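Local coordinates for DNA damage response protein Rtt109, putative (Neosartorya fumigata, PDB 5ZB9), which probably transfers acetyl groups from acetyl-CoA to lysines of histone H3 in the DNA damage response, at residues C170-T184 and Q196-I208. Numbering follows the deposited sequence.
Sequences CRVIDPILREYEPET and QESAKSSATAFLI
Helix 170-177 runs antiparallel to strand 202-208, at 164° with the axes 8.9 Å apart, and in the chain beyond it a single bridge pairs E181 with S202, E181 N donating to S201 O and A203 N to E181 O (3.1 Å). On the helix, C170 SG touches L207 CD2, I173 only grazes A205, and L177 reaches A203 and A205 with its methyl ends. L177 does most of this work: with CG anti to the backbone N (chi1 163°), its CD1 lies over the backbone between A203 O and A205 N while CD2 rests on A205 CB at 3.8 Å. Y180 packs CB against A203 CB at 3.6 Å, and S201 CB meets its ring at the CD2 edge. The extended chain of E183 spreads its carboxylate between two hydroxyls: T204 OG1 donates to the anti lone pair of E183 OE1 at 2.6 Å, and S202 OG reaches E183 OE2 at 2.8 Å, also from the anti side but 25° out of plane. OE2 takes a second bond from N324 ND2, so three bonds grip this buried carboxylate, one on OE1 and two on OE2. A water bridges E183 N and T204 OG1. Farther out, in a poorly ordered region, T184 OG1 donates to the syn lone pair of E197 OE2 at 2.8 Å. Strand 202-208 lies between strands 317-324 and 235-236, and the arrangement is a helix packed on the central mixed sheet of an acetyltransferase fold; the helix also carries R171, a CoA-binding residue, although no CoA is bound here.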
ATOM      1  N   CYS A 170       1.075  -3.705 -10.360  1.00 19.69           N
ATOM      2  CA  CYS A 170       2.438  -3.470 -10.830  1.00 20.16           C
ATOM      3  C   CYS A 170       2.491  -2.258 -11.766  1.00 20.95           C
ATOM      4  O   CYS A 170       3.450  -1.489 -11.715  1.00 22.39           O
ATOM      5  CB  CYS A 170       2.998  -4.714 -11.516  1.00 18.90           C
ATOM      6  SG  CYS A 170       3.262  -6.091 -10.368  1.00 19.42           S
ATOM      7  N   ARG A 171       1.456  -2.065 -12.590  1.00 18.44           N
ATOM      8  CA  ARG A 171       1.410  -0.923 -13.499  0.50 18.16           C
ATOM      9  C   ARG A 171       1.196   0.377 -12.729  1.00 17.80           C
ATOM     10  O   ARG A 171       1.603   1.441 -13.170  1.00 21.60           O
ATOM     11  CB  ARG A 171       0.316  -1.114 -14.554  0.50 20.33           C
ATOM     12  CG  ARG A 171       0.648  -2.153 -15.629  0.50 20.07           C
ATOM     13  CD  ARG A 171      -0.401  -2.161 -16.738  0.50 22.46           C
ATOM     14  NE  ARG A 171      -1.713  -2.560 -16.235  0.50 24.66           N
ATOM     15  CZ  ARG A 171      -2.238  -3.773 -16.383  0.50 19.14           C
ATOM     16  NH1 ARG A 171      -3.432  -4.041 -15.879  0.50 15.30           N
ATOM     17  NH2 ARG A 171      -1.569  -4.712 -17.041  0.50 21.63           N
ATOM     18  N   VAL A 172       0.558   0.288 -11.569  1.00 19.96           N
ATOM     19  CA  VAL A 172       0.398   1.450 -10.700  1.00 21.09           C
ATOM     20  C   VAL A 172       1.751   1.859 -10.124  1.00 22.50           C
ATOM     21  O   VAL A 172       2.109   3.040 -10.075  1.00 24.04           O
ATOM     22  CB  VAL A 172      -0.574   1.163  -9.536  1.00 20.03           C
ATOM     23  CG1 VAL A 172      -0.483   2.248  -8.475  1.00 13.63           C
ATOM     24  CG2 VAL A 172      -2.005   1.004 -10.048  1.00 18.62           C
ATOM     25  N   ILE A 173       2.496   0.852  -9.687  1.00 20.54           N
ATOM     26  CA  ILE A 173       3.786   1.032  -9.038  1.00 20.48           C
ATOM     27  C   ILE A 173       4.903   1.434 -10.020  1.00 22.08           C
ATOM     28  O   ILE A 173       5.776   2.232  -9.678  1.00 18.72           O
ATOM     29  CB  ILE A 173       4.158  -0.274  -8.279  1.00 23.29           C
ATOM     30  CG1 ILE A 173       3.282  -0.389  -7.030  1.00 22.31           C
ATOM     31  CG2 ILE A 173       5.642  -0.344  -7.919  1.00 13.46           C
ATOM     32  CD1 ILE A 173       3.314   0.844  -6.168  1.00 24.84           C
ATOM     33  N   ASP A 174       4.856   0.903 -11.242  1.00 22.12           N
ATOM     34  CA  ASP A 174       5.954   1.075 -12.205  1.00 21.83           C
ATOM     35  C   ASP A 174       6.413   2.535 -12.403  1.00 21.56           C
ATOM     36  O   ASP A 174       7.609   2.804 -12.335  1.00 23.56           O
ATOM     37  CB  ASP A 174       5.573   0.457 -13.559  1.00 19.28           C
ATOM     38  CG  ASP A 174       6.784   0.166 -14.437  1.00 22.53           C
ATOM     39  OD1 ASP A 174       7.801  -0.335 -13.917  1.00 25.73           O
ATOM     40  OD2 ASP A 174       6.725   0.433 -15.652  1.00 24.31           O
ATOM     41  N   PRO A 175       5.479   3.485 -12.632  1.00 25.75           N
ATOM     42  CA  PRO A 175       5.959   4.862 -12.835  1.00 21.59           C
ATOM     43  C   PRO A 175       6.542   5.497 -11.575  1.00 24.86           C
ATOM     44  O   PRO A 175       7.409   6.369 -11.674  1.00 29.44           O
ATOM     45  CB  PRO A 175       4.701   5.614 -13.279  1.00 19.75           C
ATOM     46  CG  PRO A 175       3.776   4.566 -13.762  1.00 20.28           C
ATOM     47  CD  PRO A 175       4.032   3.387 -12.881  1.00 22.56           C
ATOM     48  N   ILE A 176       6.075   5.078 -10.405  1.00 21.56           N
ATOM     49  CA  ILE A 176       6.670   5.565  -9.169  1.00 25.94           C
ATOM     50  C   ILE A 176       8.096   5.061  -9.087  1.00 28.10           C
ATOM     51  O   ILE A 176       9.026   5.830  -8.837  1.00 28.89           O
ATOM     52  CB  ILE A 176       5.906   5.100  -7.930  1.00 22.48           C
ATOM     53  CG1 ILE A 176       4.432   5.459  -8.053  1.00 25.06           C
ATOM     54  CG2 ILE A 176       6.506   5.717  -6.681  1.00 16.76           C
ATOM     55  CD1 ILE A 176       3.632   5.131  -6.820  1.00 25.23           C
ATOM     56  N   LEU A 177       8.239   3.756  -9.309  1.00 26.15           N
ATOM     57  CA  LEU A 177       9.525   3.075  -9.310  1.00 22.57           C
ATOM     58  C   LEU A 177      10.529   3.791 -10.210  1.00 26.82           C
ATOM     59  O   LEU A 177      11.672   4.010  -9.827  1.00 25.59           O
ATOM     60  CB  LEU A 177       9.344   1.617  -9.763  1.00 18.32           C
ATOM     61  CG  LEU A 177      10.564   0.804 -10.228  1.00 19.50           C
ATOM     62  CD1 LEU A 177      11.530   0.507  -9.098  1.00 15.38           C
ATOM     63  CD2 LEU A 177      10.117  -0.486 -10.899  1.00 18.46           C
ATOM     64  N   ARG A 178      10.082   4.179 -11.398  1.00 22.78           N
ATOM     65  CA  ARG A 178      10.997   4.653 -12.422  1.00 25.28           C
ATOM     66  C   ARG A 178      11.287   6.152 -12.364  1.00 30.02           C
ATOM     67  O   ARG A 178      11.931   6.693 -13.254  1.00 30.46           O
ATOM     68  CB  ARG A 178      10.459   4.266 -13.795  1.00 22.17           C
ATOM     69  CG  ARG A 178      10.494   2.770 -13.988  1.00 23.75           C
ATOM     70  CD  ARG A 178      10.103   2.362 -15.372  1.00 21.64           C
ATOM     71  NE  ARG A 178       9.964   0.914 -15.463  1.00 23.08           N
ATOM     72  CZ  ARG A 178      10.978   0.084 -15.654  1.00 25.76           C
ATOM     73  NH1 ARG A 178      12.210   0.561 -15.778  1.00 24.80           N
ATOM     74  NH2 ARG A 178      10.760  -1.225 -15.723  1.00 22.62           N
ATOM     75  N   GLU A 179      10.819   6.814 -11.311  1.00 31.61           N
ATOM     76  CA  GLU A 179      11.244   8.175 -11.022  1.00 31.79           C
ATOM     77  C   GLU A 179      12.561   8.151 -10.258  1.00 35.13           C
ATOM     78  O   GLU A 179      13.189   9.185 -10.054  1.00 39.53           O
ATOM     79  CB  GLU A 179      10.178   8.925 -10.222  1.00 35.40           C
ATOM     80  CG  GLU A 179       9.091   9.546 -11.093  1.00 41.93           C
ATOM     81  CD  GLU A 179       9.657  10.500 -12.142  1.00 61.84           C
ATOM     82  OE1 GLU A 179       9.862  10.064 -13.300  1.00 64.45           O
ATOM     83  OE2 GLU A 179       9.899  11.686 -11.806  1.00 66.02           O
ATOM     84  N   TYR A 180      12.972   6.956  -9.839  1.00 33.25           N
ATOM     85  CA  TYR A 180      14.181   6.774  -9.044  1.00 27.94           C
ATOM     86  C   TYR A 180      15.262   6.057  -9.835  1.00 29.88           C
ATOM     87  O   TYR A 180      14.992   5.450 -10.874  1.00 33.65           O
ATOM     88  CB  TYR A 180      13.868   5.995  -7.770  1.00 29.44           C
ATOM     89  CG  TYR A 180      12.881   6.695  -6.865  1.00 30.18           C
ATOM     90  CD1 TYR A 180      11.520   6.433  -6.950  1.00 27.84           C
ATOM     91  CD2 TYR A 180      13.312   7.621  -5.926  1.00 26.99           C
ATOM     92  CE1 TYR A 180      10.618   7.076  -6.125  1.00 26.48           C
ATOM     93  CE2 TYR A 180      12.421   8.266  -5.103  1.00 27.13           C
ATOM     94  CZ  TYR A 180      11.074   7.993  -5.203  1.00 30.60           C
ATOM     95  OH  TYR A 180      10.184   8.645  -4.371  1.00 37.34           O
ATOM     96  N   GLU A 181      16.490   6.124  -9.336  1.00 31.77           N
ATOM     97  CA  GLU A 181      17.624   5.537 -10.040  1.00 35.26           C
ATOM     98  C   GLU A 181      17.646   4.017  -9.928  1.00 33.59           C
ATOM     99  O   GLU A 181      17.251   3.459  -8.902  1.00 30.54           O
ATOM    100  CB  GLU A 181      18.934   6.117  -9.503  1.00 35.77           C
ATOM    101  CG  GLU A 181      19.129   7.573  -9.853  1.00 46.32           C
ATOM    102  CD  GLU A 181      18.981   7.829 -11.341  1.00 52.09           C
ATOM    103  OE1 GLU A 181      19.814   7.316 -12.122  1.00 51.78           O
ATOM    104  OE2 GLU A 181      18.022   8.534 -11.732  1.00 55.17           O
ATOM    105  N   PRO A 182      18.104   3.340 -10.992  1.00 32.18           N
ATOM    106  CA  PRO A 182      18.288   1.885 -10.956  1.00 30.00           C
ATOM    107  C   PRO A 182      19.293   1.472  -9.893  1.00 35.12           C
ATOM    108  O   PRO A 182      20.127   2.274  -9.482  1.00 42.56           O
ATOM    109  CB  PRO A 182      18.814   1.555 -12.357  1.00 26.85           C
ATOM    110  CG  PRO A 182      18.338   2.673 -13.210  1.00 33.51           C
ATOM    111  CD  PRO A 182      18.364   3.895 -12.331  1.00 28.53           C
ATOM    112  N   GLU A 183      19.209   0.226  -9.447  1.00 41.05           N
ATOM    113  CA  GLU A 183      20.158  -0.303  -8.477  1.00 43.07           C
ATOM    114  C   GLU A 183      20.809  -1.576  -9.017  1.00 48.99           C
ATOM    115  O   GLU A 183      20.313  -2.189  -9.965  1.00 40.88           O
ATOM    116  CB  GLU A 183      19.464  -0.566  -7.142  1.00 33.24           C
ATOM    117  CG  GLU A 183      18.730   0.651  -6.602  1.00 38.07           C
ATOM    118  CD  GLU A 183      18.062   0.403  -5.256  1.00 40.56           C
ATOM    119  OE1 GLU A 183      17.299  -0.586  -5.139  1.00 35.64           O
ATOM    120  OE2 GLU A 183      18.299   1.200  -4.316  1.00 36.92           O
ATOM    121  N   THR A 184      21.913  -1.977  -8.399  1.00 56.95           N
ATOM    122  CA  THR A 184      22.744  -3.043  -8.934  1.00 56.21           C
ATOM    123  C   THR A 184      22.554  -4.379  -8.231  1.00 65.67           C
ATOM    124  O   THR A 184      22.773  -5.435  -8.825  1.00 72.75           O
ATOM    125  CB  THR A 184      24.215  -2.659  -8.852  1.00 60.56           C
ATOM    126  OG1 THR A 184      24.445  -1.981  -7.611  1.00 68.85           O
ATOM    127  CG2 THR A 184      24.574  -1.733 -10.001  1.00 63.69           C
ATOM    128  N   GLN A 196      27.930   6.080  -6.675  1.00106.06           N
ATOM    129  CA  GLN A 196      26.964   6.476  -7.697  1.00105.41           C
ATOM    130  C   GLN A 196      25.541   6.506  -7.147  1.00105.26           C
ATOM    131  O   GLN A 196      24.902   7.559  -7.105  1.00 99.81           O
ATOM    132  CB  GLN A 196      27.021   5.526  -8.899  1.00107.37           C
ATOM    133  CG  GLN A 196      28.073   5.869  -9.943  1.00112.85           C
ATOM    134  CD  GLN A 196      27.839   5.151 -11.263  1.00108.58           C
ATOM    135  OE1 GLN A 196      26.954   4.299 -11.374  1.00102.93           O
ATOM    136  NE2 GLN A 196      28.629   5.498 -12.273  1.00103.16           N
ATOM    137  N   GLU A 197      25.056   5.341  -6.723  1.00103.59           N
ATOM    138  CA  GLU A 197      23.672   5.181  -6.278  1.00 94.91           C
ATOM    139  C   GLU A 197      23.378   5.870  -4.949  1.00 91.79           C
ATOM    140  O   GLU A 197      22.212   6.011  -4.575  1.00 92.06           O
ATOM    141  CB  GLU A 197      23.319   3.693  -6.156  1.00 86.39           C
ATOM    142  CG  GLU A 197      23.300   2.934  -7.471  1.00 74.27           C
ATOM    143  CD  GLU A 197      23.260   1.428  -7.278  1.00 70.56           C
ATOM    144  OE1 GLU A 197      22.698   0.955  -6.261  1.00 61.76           O
ATOM    145  OE2 GLU A 197      23.804   0.717  -8.147  1.00 74.62           O
ATOM    146  N   SER A 198      24.420   6.293  -4.235  1.00 88.61           N
ATOM    147  CA  SER A 198      24.229   6.878  -2.907  1.00 85.14           C
ATOM    148  C   SER A 198      23.828   8.352  -2.975  1.00 82.02           C
ATOM    149  O   SER A 198      22.989   8.801  -2.195  1.00 76.49           O
ATOM    150  CB  SER A 198      25.494   6.718  -2.057  1.00 87.02           C
ATOM    151  OG  SER A 198      25.205   6.840  -0.672  1.00 75.25           O
ATOM    152  N   ALA A 199      24.414   9.097  -3.909  1.00 85.10           N
ATOM    153  CA  ALA A 199      24.134  10.529  -4.035  1.00 80.50           C
ATOM    154  C   ALA A 199      22.741  10.804  -4.611  1.00 78.09           C
ATOM    155  O   ALA A 199      22.262  11.939  -4.585  1.00 77.01           O
ATOM    156  CB  ALA A 199      25.198  11.197  -4.893  1.00 76.51           C
ATOM    157  N   LYS A 200      22.098   9.761  -5.128  1.00 77.64           N
ATOM    158  CA  LYS A 200      20.790   9.891  -5.767  1.00 74.88           C
ATOM    159  C   LYS A 200      19.746   8.975  -5.132  1.00 59.89           C
ATOM    160  O   LYS A 200      20.086   7.953  -4.536  1.00 57.26           O
ATOM    161  CB  LYS A 200      20.909   9.590  -7.264  1.00 75.06           C
ATOM    162  CG  LYS A 200      21.784   8.379  -7.570  1.00 80.12           C
ATOM    163  CD  LYS A 200      22.406   8.475  -8.958  1.00 88.92           C
ATOM    164  CE  LYS A 200      23.115   9.811  -9.163  1.00 92.83           C
ATOM    165  NZ  LYS A 200      24.178  10.055  -8.142  1.00 93.45           N
ATOM    166  N   SER A 201      18.478   9.353  -5.253  1.00 54.04           N
ATOM    167  CA  SER A 201      17.384   8.520  -4.764  1.00 42.75           C
ATOM    168  C   SER A 201      17.162   7.336  -5.705  1.00 38.46           C
ATOM    169  O   SER A 201      16.958   7.520  -6.916  1.00 35.87           O
ATOM    170  CB  SER A 201      16.105   9.341  -4.630  1.00 41.09           C
ATOM    171  OG  SER A 201      15.616   9.290  -3.302  1.00 51.11           O
ATOM    172  N   SER A 202      17.212   6.124  -5.158  1.00 29.65           N
ATOM    173  CA  SER A 202      17.099   4.927  -5.988  1.00 35.95           C
ATOM    174  C   SER A 202      16.037   3.958  -5.478  1.00 32.59           C
ATOM    175  O   SER A 202      15.584   4.064  -4.335  1.00 30.16           O
ATOM    176  CB  SER A 202      18.454   4.222  -6.083  1.00 38.23           C
ATOM    177  OG  SER A 202      18.925   3.857  -4.802  1.00 47.71           O
ATOM    178  N   ALA A 203      15.652   3.005  -6.327  1.00 26.90           N
ATOM    179  CA  ALA A 203      14.561   2.094  -5.992  1.00 23.92           C
ATOM    180  C   ALA A 203      14.529   0.830  -6.839  1.00 26.87           C
ATOM    181  O   ALA A 203      14.949   0.823  -7.999  1.00 26.43           O
ATOM    182  CB  ALA A 203      13.227   2.815  -6.114  1.00 23.11           C
ATOM    183  N   THR A 204      14.000  -0.234  -6.240  1.00 25.02           N
ATOM    184  CA  THR A 204      13.723  -1.490  -6.929  1.00 22.72           C
ATOM    185  C   THR A 204      12.348  -1.991  -6.478  1.00 21.99           C
ATOM    186  O   THR A 204      11.936  -1.748  -5.334  1.00 19.48           O
ATOM    187  CB  THR A 204      14.817  -2.563  -6.636  1.00 25.90           C
ATOM    188  OG1 THR A 204      16.109  -2.038  -6.967  1.00 32.13           O
ATOM    189  CG2 THR A 204      14.581  -3.853  -7.444  1.00 18.25           C
ATOM    190  N   ALA A 205      11.633  -2.668  -7.372  1.00 20.88           N
ATOM    191  CA  ALA A 205      10.341  -3.263  -7.034  1.00 16.16           C
ATOM    192  C   ALA A 205      10.480  -4.772  -6.887  1.00 21.23           C
ATOM    193  O   ALA A 205      11.129  -5.428  -7.713  1.00 22.27           O
ATOM    194  CB  ALA A 205       9.303  -2.921  -8.092  1.00 14.58           C
ATOM    195  N   PHE A 206       9.878  -5.317  -5.834  1.00 18.57           N
ATOM    196  CA  PHE A 206       9.955  -6.752  -5.544  1.00 17.07           C
ATOM    197  C   PHE A 206       8.567  -7.375  -5.562  1.00 21.54           C
ATOM    198  O   PHE A 206       7.622  -6.826  -4.982  1.00 18.28           O
ATOM    199  CB  PHE A 206      10.621  -6.999  -4.185  1.00 19.89           C
ATOM    200  CG  PHE A 206      12.033  -6.467  -4.086  1.00 22.48           C
ATOM    201  CD1 PHE A 206      12.269  -5.138  -3.763  1.00 17.91           C
ATOM    202  CD2 PHE A 206      13.121  -7.302  -4.307  1.00 24.27           C
ATOM    203  CE1 PHE A 206      13.559  -4.652  -3.671  1.00 26.49           C
ATOM    204  CE2 PHE A 206      14.425  -6.822  -4.216  1.00 25.87           C
ATOM    205  CZ  PHE A 206      14.647  -5.497  -3.897  1.00 24.71           C
ATOM    206  N   LEU A 207       8.442  -8.517  -6.231  1.00 19.74           N
ATOM    207  CA  LEU A 207       7.160  -9.187  -6.349  1.00 16.57           C
ATOM    208  C   LEU A 207       7.289 -10.671  -6.064  1.00 18.56           C
ATOM    209  O   LEU A 207       8.185 -11.333  -6.580  1.00 19.37           O
ATOM    210  CB  LEU A 207       6.565  -8.979  -7.744  1.00 14.47           C
ATOM    211  CG  LEU A 207       5.265  -9.755  -7.982  1.00 16.18           C
ATOM    212  CD1 LEU A 207       4.129  -9.170  -7.151  1.00 14.40           C
ATOM    213  CD2 LEU A 207       4.892  -9.840  -9.468  1.00 11.36           C
ATOM    214  N   ILE A 208       6.391 -11.185  -5.232  1.00 19.15           N
ATOM    215  CA  ILE A 208       6.297 -12.617  -4.997  1.00 19.08           C
ATOM    216  C   ILE A 208       4.854 -13.090  -5.159  1.00 20.96           C
ATOM    217  O   ILE A 208       3.933 -12.533  -4.565  1.00 21.77           O
ATOM    218  CB  ILE A 208       6.806 -12.998  -3.600  1.00 20.76           C
ATOM    219  CG1 ILE A 208       8.335 -12.993  -3.574  1.00 20.25           C
ATOM    220  CG2 ILE A 208       6.306 -14.381  -3.204  1.00 18.81           C
ATOM    221  CD1 ILE A 208       8.900 -13.513  -2.263  1.00 23.16           C
TER
HETATM  222  O   HOH W   1      16.517  -1.002  -9.662  1.00 25.19           O